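Local coordinates for protein extracellular ligand-binding receptor (Rhodopseudomonas palustris, PDB 4DQD) that binds 3-phenylpyruvic acid and related aromatic acids and, as a periplasmic solute-binding protein, probably delivers them to an ABC transporter, at residues V195-A200 and I220-G225; Y148-Y153 and T168-Y173; A98-V103 and V117-I122. All coordinates share one frame; numbering follows the deposited sequence.

Contact 1 of 3, residues V195-A200 and I220-G225; sequences VFIASA and IYQTHG. With PPY (3-phenylpyruvic acid), chain B.
F196 lays the far end of its ring against T223, with CZ 3.8 Å from T223 CG2, while CD1 meets CB of Y221. Setting CG opposite the backbone N (chi1 -167°) sends the ring forward along the strand. On the other face of the sheet, I197 CD1 touches I220 CG2 at 3.6 Å and the amide of Q222 folds back over I197, where glutamine suits because its NE2 bonds to Q208 OE1 and A204 O. Y221 makes both ladder bonds, N to V195 O (2.9 Å) and O from I197 N (2.8 Å). Farther on the strands part and a water enters the gap, accepting from S199 N at 2.9 Å and lying close to I197 O and Q222 OE1. T223 OG1 accepts from G225 N (3.2 Å), an ST turn, and also bonds to Y148. Any side chain at G225 would run into S199 O and A200 CB, so glycine fits where the chains close on the ligand. The two strands are neighbours in a beta-alpha-beta unit linked through helix 205-213, which covers the I197 and I220 face; helix 147-163 packs on F196, and strand 138-144 flanks strand 194-198, leaving 219-221 outermost.

Contact 2 of 3, residues Y148-Y153 and T168-Y173; sequences YGEGYY and TTHEVY. With PPY (3-phenylpyruvic acid), chain B.
Y153 on helix 147-163 and H170, in the break of strand 166-173 just before its 171-173 part, have the nearest backbones, with CA atoms 7.7 Å apart, a spacing that side chains must bridge. These are the helix and second strand of the beta-alpha-beta unit that begins with strand 138-144, the repeating theme of the alpha/beta lobes in this binding-protein family. The central feature is a face-to-face stack: the phenol of Y153 and the imidazole of H170 lie with centroids 3.5 Å apart and planes only 5° from parallel. Both residues set CG anti to the backbone N, which carries each ring out from its own chain and into the gap. Flat aromatic groups suit this place, which is only partly buried, because they cover each other broadly while their polar atoms stay at the rims. E150 reaches the H170 ring at its edge. The carboxylate lies nearly coplanar with the imidazole, and H170 NE2 donates to the syn lone pair of E150 OE2 at 2.7 Å, with a fairly straight N-H...O angle of 163°. This bond fixes the rotation of the imidazole, and the nearby negative charge would probably make it easier to protonate. E150 OE1 also binds a tetraethylene glycol, probably from the crystallisation liquor. Y153 also meets Y141 of strand 138-144 edge-to-face. T169 O comes near the edge of the Y153 ring, 3.8 Å from CE1, and is buried without a polar partner. V172 CG1 stands 3.9 Å from E150 OE2, a loose van der Waals touch. At the outer end of the stack one water joins the two rings, 3.2 Å from Y153 OH and 2.8 Å from H170 ND1.

Contact 3 of 3, residues A98-V103 and V117-I122; sequences AAAILV and VPNDDI. With PPY (3-phenylpyruvic acid), chain B.
A98 and D120 meet at the crossing between the two lobes of this type I periplasmic-binding-protein fold, where the chain leaves strand 113-115 of one sheet and starts helix 120-133, which leads to the other. The tight part lies beside the ligand. D120 N, in the first turn of the helix, donates to A98 O at 3.3 Å, a bent bond (137°) whose donor is tilted out of the carbonyl plane. With CG turned away from its own carbonyl carbon (chi1 -74°), D120 brings OD2 to 3.4 Å from A98 CB, and V117 CG1 closes in on the same methyl at 3.7 Å. A methyl fits this spot between carboxylate, valine and ligand, where a larger side chain would probably collide. K115 NZ fastens the turn, bonding A98 O, V117 O and N119 OD1. D120 OD1 accepts from both Y152 OH and H224 NE2. Putting a leucine in place of D120 would remove the carboxylate and would probably leave those two groups without the acceptor they share. Away from the pocket the contact slackens and becomes partly exposed: A100 CB rests 3.9 Å from N119 CB and 3.8 Å from D121 OD1, touching without polar bonds. On the ligand side V117 CG1 lies 3.6 Å from ring atom C4' of 3-phenylpyruvic acid, and A98 N donates to its keto oxygen O3 at 3.0 Å.

All three contacts reach 3-phenylpyruvic acid. Contacts 1 and 2, with centres about 10 Å apart, share one parallel sheet and are tied by T223 OG1 to Y148 OH (2.7 Å) and S199 OG to Y173 OH (2.8 Å). Contact 3, its centre about 15 Å from each of the others, comes from the crossing to the other lobe. D120 OD1 joins them, lying 2.6 Å from both H224 NE2 and Y152 OH. The H224 ring, held at NE2 by D120, lies with one face over the ligand's phenyl group at C3', and the Y148 ring face packs over its keto-acid part, with CD1 3.4 Å from C2. R175 NH1 and T76 N also hydrogen-bond the ligand, so the pocket draws on both lobes.

Contact 1 of 3, residues V195-A200 and I220-G225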
loop_
_atom_site.group_PDB
_atom_site.type_symbol
_atom_site.label_atom_id
_atom_site.label_comp_id
_atom_site.label_asym_id
_atom_site.label_seq_id
_atom_site.Cartn_x
_atom_site.Cartn_y
_atom_site.Cartn_z
ATOM N N VAL A 195 -7.394 -2.635 21.080
ATOM C CA VAL A 195 -7.646 -3.617 20.031
ATOM C C VAL A 195 -6.927 -3.203 18.763
ATOM O O VAL A 195 -6.950 -2.033 18.385
ATOM C CB VAL A 195 -9.151 -3.786 19.742
ATOM C CG1 VAL A 195 -9.364 -4.800 18.613
ATOM C CG2 VAL A 195 -9.878 -4.239 21.004
ATOM N N PHE A 196 -6.282 -4.168 18.113
ATOM C CA PHE A 196 -5.651 -3.937 16.832
ATOM C C PHE A 196 -6.526 -4.489 15.719
ATOM O O PHE A 196 -7.016 -5.612 15.818
ATOM C CB PHE A 196 -4.290 -4.616 16.765
ATOM C CG PHE A 196 -3.467 -4.153 15.608
ATOM C CD1 PHE A 196 -2.610 -3.074 15.751
ATOM C CD2 PHE A 196 -3.581 -4.764 14.368
ATOM C CE1 PHE A 196 -1.867 -2.619 14.677
ATOM C CE2 PHE A 196 -2.832 -4.313 13.289
ATOM C CZ PHE A 196 -1.974 -3.236 13.453
ATOM N N ILE A 197 -6.725 -3.685 14.678
ATOM C CA ILE A 197 -7.472 -4.102 13.489
ATOM C C ILE A 197 -6.560 -4.068 12.265
ATOM O O ILE A 197 -5.948 -3.040 11.975
ATOM C CB ILE A 197 -8.674 -3.161 13.242
ATOM C CG1 ILE A 197 -9.592 -3.121 14.468
ATOM C CG2 ILE A 197 -9.445 -3.559 11.968
ATOM C CD1 ILE A 197 -10.671 -2.028 14.402
ATOM N N ALA A 198 -6.465 -5.195 11.558
ATOM C CA ALA A 198 -5.645 -5.288 10.357
ATOM C C ALA A 198 -6.570 -5.397 9.155
ATOM O O ALA A 198 -7.013 -6.489 8.789
ATOM C CB ALA A 198 -4.711 -6.500 10.432
ATOM N N SER A 199 -6.852 -4.250 8.550
ATOM C CA SER A 199 -7.828 -4.160 7.473
ATOM C C SER A 199 -7.412 -3.061 6.487
ATOM O O SER A 199 -6.368 -2.420 6.657
ATOM C CB SER A 199 -9.217 -3.877 8.068
ATOM O OG SER A 199 -10.222 -3.827 7.061
ATOM N N ALA A 200 -8.207 -2.853 5.441
ATOM C CA ALA A 200 -7.872 -1.840 4.440
ATOM C C ALA A 200 -9.123 -1.392 3.720
ATOM O O ALA A 200 -10.058 -2.188 3.532
ATOM C CB ALA A 200 -6.866 -2.389 3.422
ATOM N N ILE A 220 -8.034 2.023 19.906
ATOM C CA ILE A 220 -8.128 1.169 18.724
ATOM C C ILE A 220 -7.043 1.559 17.735
ATOM O O ILE A 220 -6.856 2.735 17.419
ATOM C CB ILE A 220 -9.534 1.224 18.078
ATOM C CG1 ILE A 220 -10.563 0.623 19.034
ATOM C CG2 ILE A 220 -9.551 0.497 16.731
ATOM C CD1 ILE A 220 -12.005 0.770 18.579
ATOM N N TYR A 221 -6.291 0.565 17.290
ATOM C CA TYR A 221 -5.215 0.772 16.341
ATOM C C TYR A 221 -5.590 0.160 15.012
ATOM O O TYR A 221 -6.205 -0.900 14.974
ATOM C CB TYR A 221 -3.930 0.156 16.882
ATOM C CG TYR A 221 -3.527 0.844 18.150
ATOM C CD1 TYR A 221 -2.893 2.082 18.106
ATOM C CD2 TYR A 221 -3.828 0.303 19.394
ATOM C CE1 TYR A 221 -2.550 2.754 19.269
ATOM C CE2 TYR A 221 -3.478 0.973 20.566
ATOM C CZ TYR A 221 -2.843 2.196 20.490
ATOM O OH TYR A 221 -2.495 2.883 21.634
ATOM N N GLN A 222 -5.251 0.851 13.930
ATOM C CA GLN A 222 -5.471 0.328 12.587
ATOM C C GLN A 222 -4.135 0.244 11.838
ATOM O O GLN A 222 -3.064 0.253 12.459
ATOM C CB GLN A 222 -6.497 1.203 11.841
ATOM C CG GLN A 222 -7.928 1.152 12.439
ATOM C CD GLN A 222 -8.900 0.319 11.612
ATOM O OE1 GLN A 222 -8.499 -0.490 10.780
ATOM N NE2 GLN A 222 -10.195 0.510 11.858
ATOM N N THR A 223 -4.210 0.151 10.508
ATOM C CA THR A 223 -3.034 0.078 9.636
ATOM C C THR A 223 -3.126 1.131 8.548
ATOM O O THR A 223 -4.161 1.789 8.391
ATOM C CB THR A 223 -2.954 -1.272 8.905
ATOM O OG1 THR A 223 -4.053 -1.388 7.986
ATOM C CG2 THR A 223 -2.986 -2.431 9.905
ATOM N N HIS A 224 -2.046 1.283 7.781
ATOM C CA HIS A 224 -2.052 2.237 6.673
ATOM C C HIS A 224 -3.043 1.901 5.551
ATOM O O HIS A 224 -3.228 2.691 4.632
ATOM C CB HIS A 224 -0.636 2.479 6.126
ATOM C CG HIS A 224 0.055 1.245 5.631
ATOM N ND1 HIS A 224 1.283 1.295 5.001
ATOM C CD2 HIS A 224 -0.295 -0.064 5.666
ATOM C CE1 HIS A 224 1.653 0.073 4.662
ATOM N NE2 HIS A 224 0.714 -0.774 5.054
ATOM N N GLY A 225 -3.705 0.751 5.645
ATOM C CA GLY A 225 -4.811 0.460 4.752
ATOM C C GLY A 225 -5.996 1.396 4.940
ATOM O O GLY A 225 -6.880 1.438 4.086
HETATM C C1 PPY B . -4.420 -5.265 1.043
HETATM O O1 PPY B . -5.549 -4.862 1.435
HETATM O O2 PPY B . -4.190 -6.417 0.672
HETATM C C2 PPY B . -3.297 -4.339 1.062
HETATM O O3 PPY B . -2.218 -4.706 0.584
HETATM C C3 PPY B . -3.667 -3.059 1.712
HETATM C "C1'" PPY B . -2.767 -1.909 1.491
HETATM C "C2'" PPY B . -2.415 -1.108 2.545
HETATM C "C3'" PPY B . -1.517 0.060 2.338
HETATM C "C4'" PPY B . -1.053 0.352 1.081
HETATM C "C5'" PPY B . -1.463 -0.517 -0.058
HETATM C "C6'" PPY B . -2.276 -1.591 0.127
HETATM O O HOH W 1 -6.332 -1.656 9.731
#

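Contact 2 of 3, residues Y148-Y153 and T168-Y173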
loop_
_atom_site.group_PDB
_atom_site.type_symbol
_atom_site.label_atom_id
_atom_site.label_comp_id
_atom_site.label_asym_id
_atom_site.label_seq_id
_atom_site.Cartn_x
_atom_site.Cartn_y
_atom_site.Cartn_z
ATOM N N TYR A 148 -2.652 -10.199 3.802
ATOM C CA TYR A 148 -2.465 -8.855 4.350
ATOM C C TYR A 148 -2.695 -8.870 5.853
ATOM O O TYR A 148 -1.839 -8.451 6.624
ATOM C CB TYR A 148 -3.399 -7.840 3.691
ATOM C CG TYR A 148 -3.280 -6.460 4.295
ATOM C CD1 TYR A 148 -2.188 -5.650 3.995
ATOM C CD2 TYR A 148 -4.258 -5.963 5.144
ATOM C CE1 TYR A 148 -2.062 -4.382 4.541
ATOM C CE2 TYR A 148 -4.137 -4.681 5.713
ATOM C CZ TYR A 148 -3.036 -3.899 5.380
ATOM O OH TYR A 148 -2.890 -2.631 5.907
ATOM N N GLY A 149 -3.852 -9.372 6.276
ATOM C CA GLY A 149 -4.138 -9.430 7.700
ATOM C C GLY A 149 -3.125 -10.280 8.440
ATOM O O GLY A 149 -2.599 -9.889 9.480
ATOM N N GLU A 150 -2.840 -11.452 7.893
ATOM C CA GLU A 150 -1.954 -12.381 8.577
ATOM C C GLU A 150 -0.519 -11.861 8.700
ATOM O O GLU A 150 0.193 -12.224 9.639
ATOM C CB GLU A 150 -2.019 -13.768 7.935
ATOM C CG GLU A 150 -3.362 -14.463 8.198
ATOM C CD GLU A 150 -3.600 -14.687 9.685
ATOM O OE1 GLU A 150 -2.833 -15.459 10.297
ATOM O OE2 GLU A 150 -4.537 -14.076 10.244
ATOM N N GLY A 151 -0.100 -11.001 7.775
ATOM C CA GLY A 151 1.194 -10.339 7.900
ATOM C C GLY A 151 1.294 -9.479 9.150
ATOM O O GLY A 151 2.342 -9.427 9.810
ATOM N N TYR A 152 0.204 -8.797 9.495
ATOM C CA TYR A 152 0.164 -8.047 10.744
ATOM C C TYR A 152 0.109 -8.970 11.934
ATOM O O TYR A 152 0.851 -8.791 12.900
ATOM C CB TYR A 152 -0.994 -7.044 10.773
ATOM C CG TYR A 152 -0.585 -5.798 10.048
ATOM C CD1 TYR A 152 0.125 -4.803 10.705
ATOM C CD2 TYR A 152 -0.839 -5.648 8.687
ATOM C CE1 TYR A 152 0.541 -3.670 10.036
ATOM C CE2 TYR A 152 -0.416 -4.515 8.001
ATOM C CZ TYR A 152 0.276 -3.535 8.684
ATOM O OH TYR A 152 0.712 -2.417 8.012
ATOM N N TYR A 153 -0.771 -9.964 11.882
ATOM C CA TYR A 153 -0.894 -10.848 13.026
ATOM C C TYR A 153 0.427 -11.510 13.385
ATOM O O TYR A 153 0.830 -11.518 14.549
ATOM C CB TYR A 153 -1.965 -11.919 12.827
ATOM C CG TYR A 153 -2.078 -12.786 14.049
ATOM C CD1 TYR A 153 -2.759 -12.341 15.171
ATOM C CD2 TYR A 153 -1.462 -14.028 14.100
ATOM C CE1 TYR A 153 -2.850 -13.126 16.310
ATOM C CE2 TYR A 153 -1.545 -14.816 15.229
ATOM C CZ TYR A 153 -2.240 -14.363 16.327
ATOM O OH TYR A 153 -2.319 -15.158 17.454
ATOM N N THR A 168 -4.794 -11.073 22.804
ATOM C CA THR A 168 -5.807 -11.874 23.497
ATOM C C THR A 168 -6.636 -12.729 22.561
ATOM O O THR A 168 -7.302 -13.672 23.013
ATOM C CB THR A 168 -6.795 -11.014 24.306
ATOM O OG1 THR A 168 -7.618 -10.257 23.404
ATOM C CG2 THR A 168 -6.052 -10.099 25.257
ATOM N N THR A 169 -6.617 -12.395 21.276
ATOM C CA THR A 169 -7.419 -13.107 20.291
ATOM C C THR A 169 -6.711 -13.161 18.948
ATOM O O THR A 169 -5.709 -12.467 18.714
ATOM C CB THR A 169 -8.779 -12.404 20.031
ATOM O OG1 THR A 169 -8.552 -11.031 19.691
ATOM C CG2 THR A 169 -9.686 -12.469 21.243
ATOM N N HIS A 170 -7.262 -13.983 18.061
ATOM C CA HIS A 170 -6.874 -13.995 16.661
ATOM C C HIS A 170 -8.147 -14.156 15.846
ATOM O O HIS A 170 -8.405 -15.217 15.278
ATOM C CB HIS A 170 -5.904 -15.138 16.373
ATOM C CG HIS A 170 -5.394 -15.158 14.964
ATOM N ND1 HIS A 170 -4.634 -16.194 14.464
ATOM C CD2 HIS A 170 -5.538 -14.271 13.949
ATOM C CE1 HIS A 170 -4.330 -15.945 13.202
ATOM N NE2 HIS A 170 -4.872 -14.788 12.863
ATOM N N GLU A 171 -8.965 -13.107 15.825
ATOM C CA GLU A 171 -10.205 -13.123 15.049
ATOM C C GLU A 171 -9.951 -12.637 13.626
ATOM O O GLU A 171 -9.063 -11.814 13.377
ATOM C CB GLU A 171 -11.259 -12.251 15.733
ATOM C CG GLU A 171 -11.647 -12.753 17.123
ATOM C CD GLU A 171 -12.291 -14.133 17.086
ATOM O OE1 GLU A 171 -13.232 -14.330 16.289
ATOM O OE2 GLU A 171 -11.860 -15.020 17.855
ATOM N N VAL A 172 -10.716 -13.175 12.680
ATOM C CA VAL A 172 -10.558 -12.779 11.290
ATOM C C VAL A 172 -11.916 -12.542 10.660
ATOM O O VAL A 172 -12.939 -13.020 11.163
ATOM C CB VAL A 172 -9.784 -13.844 10.468
ATOM C CG1 VAL A 172 -8.374 -14.033 11.047
ATOM C CG2 VAL A 172 -10.540 -15.167 10.446
ATOM N N TYR A 173 -11.925 -11.773 9.576
ATOM C CA TYR A 173 -13.111 -11.669 8.732
ATOM C C TYR A 173 -12.727 -11.543 7.274
ATOM O O TYR A 173 -11.585 -11.223 6.963
ATOM C CB TYR A 173 -14.019 -10.514 9.162
ATOM C CG TYR A 173 -13.528 -9.091 8.917
ATOM C CD1 TYR A 173 -14.249 -8.230 8.093
ATOM C CD2 TYR A 173 -12.398 -8.589 9.562
ATOM C CE1 TYR A 173 -13.844 -6.914 7.891
ATOM C CE2 TYR A 173 -11.985 -7.265 9.369
ATOM C CZ TYR A 173 -12.717 -6.438 8.530
ATOM O OH TYR A 173 -12.330 -5.123 8.340
HETATM C C1 PPY B . -4.420 -5.265 1.043
HETATM O O1 PPY B . -5.549 -4.862 1.435
HETATM O O2 PPY B . -4.190 -6.417 0.672
HETATM C C2 PPY B . -3.297 -4.339 1.062
HETATM O O3 PPY B . -2.218 -4.706 0.584
HETATM C C3 PPY B . -3.667 -3.059 1.712
HETATM C "C1'" PPY B . -2.767 -1.909 1.491
HETATM C "C2'" PPY B . -2.415 -1.108 2.545
HETATM C "C3'" PPY B . -1.517 0.060 2.338
HETATM C "C4'" PPY B . -1.053 0.352 1.081
HETATM C "C5'" PPY B . -1.463 -0.517 -0.058
HETATM C "C6'" PPY B . -2.276 -1.591 0.127
HETATM O O HOH W 2 -3.245 -17.895 16.139
#

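Contact 3 of 3, residues A98-V103 and V117-I122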
loop_
_atom_site.group_PDB
_atom_site.type_symbol
_atom_site.label_atom_id
_atom_site.label_comp_id
_atom_site.label_asym_id
_atom_site.label_seq_id
_atom_site.Cartn_x
_atom_site.Cartn_y
_atom_site.Cartn_z
ATOM N N ALA A 98 0.672 -4.042 -0.093
ATOM C CA ALA A 98 1.493 -3.719 1.085
ATOM C C ALA A 98 2.248 -4.869 1.751
ATOM O O ALA A 98 3.263 -4.631 2.408
ATOM C CB ALA A 98 0.636 -3.006 2.136
ATOM N N ALA A 99 1.760 -6.099 1.627
ATOM C CA ALA A 99 2.349 -7.180 2.419
ATOM C C ALA A 99 3.801 -7.471 2.051
ATOM O O ALA A 99 4.170 -7.468 0.874
ATOM C CB ALA A 99 1.503 -8.446 2.332
ATOM N N ALA A 100 4.614 -7.749 3.066
ATOM C CA ALA A 100 6.038 -7.976 2.850
ATOM C C ALA A 100 6.294 -9.144 1.903
ATOM O O ALA A 100 7.242 -9.115 1.117
ATOM C CB ALA A 100 6.749 -8.215 4.186
ATOM N N ILE A 101 5.440 -10.162 1.973
ATOM C CA ILE A 101 5.624 -11.367 1.167
ATOM C C ILE A 101 5.614 -11.071 -0.331
ATOM O O ILE A 101 6.055 -11.890 -1.128
ATOM C CB ILE A 101 4.544 -12.431 1.502
ATOM C CG1 ILE A 101 4.919 -13.784 0.897
ATOM C CG2 ILE A 101 3.168 -11.968 1.044
ATOM C CD1 ILE A 101 6.205 -14.333 1.448
ATOM N N LEU A 102 5.131 -9.895 -0.725
ATOM C CA LEU A 102 5.100 -9.562 -2.149
ATOM C C LEU A 102 6.502 -9.414 -2.750
ATOM O O LEU A 102 6.693 -9.618 -3.957
ATOM C CB LEU A 102 4.288 -8.291 -2.386
ATOM C CG LEU A 102 2.792 -8.433 -2.065
ATOM C CD1 LEU A 102 2.119 -7.061 -2.164
ATOM C CD2 LEU A 102 2.084 -9.450 -2.971
ATOM N N VAL A 103 7.477 -9.050 -1.916
ATOM C CA VAL A 103 8.846 -8.868 -2.413
ATOM C C VAL A 103 9.939 -9.449 -1.525
ATOM O O VAL A 103 11.103 -9.444 -1.925
ATOM C CB VAL A 103 9.221 -7.376 -2.639
ATOM C CG1 VAL A 103 8.365 -6.759 -3.734
ATOM C CG2 VAL A 103 9.147 -6.594 -1.321
ATOM N N VAL A 117 5.025 0.751 -1.548
ATOM C CA VAL A 117 4.401 0.851 -0.227
ATOM C C VAL A 117 5.322 0.174 0.784
ATOM O O VAL A 117 5.790 -0.928 0.541
ATOM C CB VAL A 117 3.035 0.147 -0.190
ATOM C CG1 VAL A 117 2.487 0.128 1.251
ATOM C CG2 VAL A 117 2.059 0.845 -1.142
ATOM N N PRO A 118 5.613 0.835 1.910
ATOM C CA PRO A 118 6.534 0.154 2.830
ATOM C C PRO A 118 6.000 -1.192 3.311
ATOM O O PRO A 118 4.802 -1.341 3.581
ATOM C CB PRO A 118 6.635 1.139 4.009
ATOM C CG PRO A 118 6.370 2.488 3.372
ATOM C CD PRO A 118 5.293 2.206 2.350
ATOM N N ASN A 119 6.898 -2.164 3.421
ATOM C CA ASN A 119 6.517 -3.501 3.900
ATOM C C ASN A 119 5.780 -3.471 5.236
ATOM O O ASN A 119 6.180 -2.780 6.179
ATOM C CB ASN A 119 7.741 -4.404 4.030
ATOM C CG ASN A 119 8.292 -4.865 2.684
ATOM O OD1 ASN A 119 7.650 -4.738 1.635
ATOM N ND2 ASN A 119 9.483 -5.435 2.723
ATOM N N ASP A 120 4.714 -4.256 5.328
ATOM C CA ASP A 120 3.896 -4.266 6.533
ATOM C C ASP A 120 4.638 -4.695 7.796
ATOM O O ASP A 120 4.237 -4.309 8.895
ATOM C CB ASP A 120 2.652 -5.143 6.350
ATOM C CG ASP A 120 1.611 -4.488 5.471
ATOM O OD1 ASP A 120 1.410 -3.265 5.610
ATOM O OD2 ASP A 120 0.985 -5.193 4.663
ATOM N N ASP A 121 5.693 -5.493 7.665
ATOM C CA ASP A 121 6.425 -5.876 8.873
ATOM C C ASP A 121 7.108 -4.681 9.535
ATOM O O ASP A 121 7.174 -4.607 10.770
ATOM C CB ASP A 121 7.385 -7.061 8.643
ATOM C CG ASP A 121 8.431 -6.797 7.572
ATOM O OD1 ASP A 121 8.257 -5.882 6.750
ATOM O OD2 ASP A 121 9.440 -7.533 7.546
ATOM N N ILE A 122 7.585 -3.738 8.725
ATOM C CA ILE A 122 8.148 -2.499 9.252
ATOM C C ILE A 122 7.073 -1.735 10.012
ATOM O O ILE A 122 7.314 -1.242 11.114
ATOM C CB ILE A 122 8.716 -1.605 8.133
ATOM C CG1 ILE A 122 9.762 -2.375 7.329
ATOM C CG2 ILE A 122 9.300 -0.310 8.721
ATOM C CD1 ILE A 122 10.178 -1.674 6.039
HETATM C C1 PPY B . -4.420 -5.265 1.043
HETATM O O1 PPY B . -5.549 -4.862 1.435
HETATM O O2 PPY B . -4.190 -6.417 0.672
HETATM C C2 PPY B . -3.297 -4.339 1.062
HETATM O O3 PPY B . -2.218 -4.706 0.584
HETATM C C3 PPY B . -3.667 -3.059 1.712
HETATM C "C1'" PPY B . -2.767 -1.909 1.491
HETATM C "C2'" PPY B . -2.415 -1.108 2.545
HETATM C "C3'" PPY B . -1.517 0.060 2.338
HETATM C "C4'" PPY B . -1.053 0.352 1.081
HETATM C "C5'" PPY B . -1.463 -0.517 -0.058
HETATM C "C6'" PPY B . -2.276 -1.591 0.127
#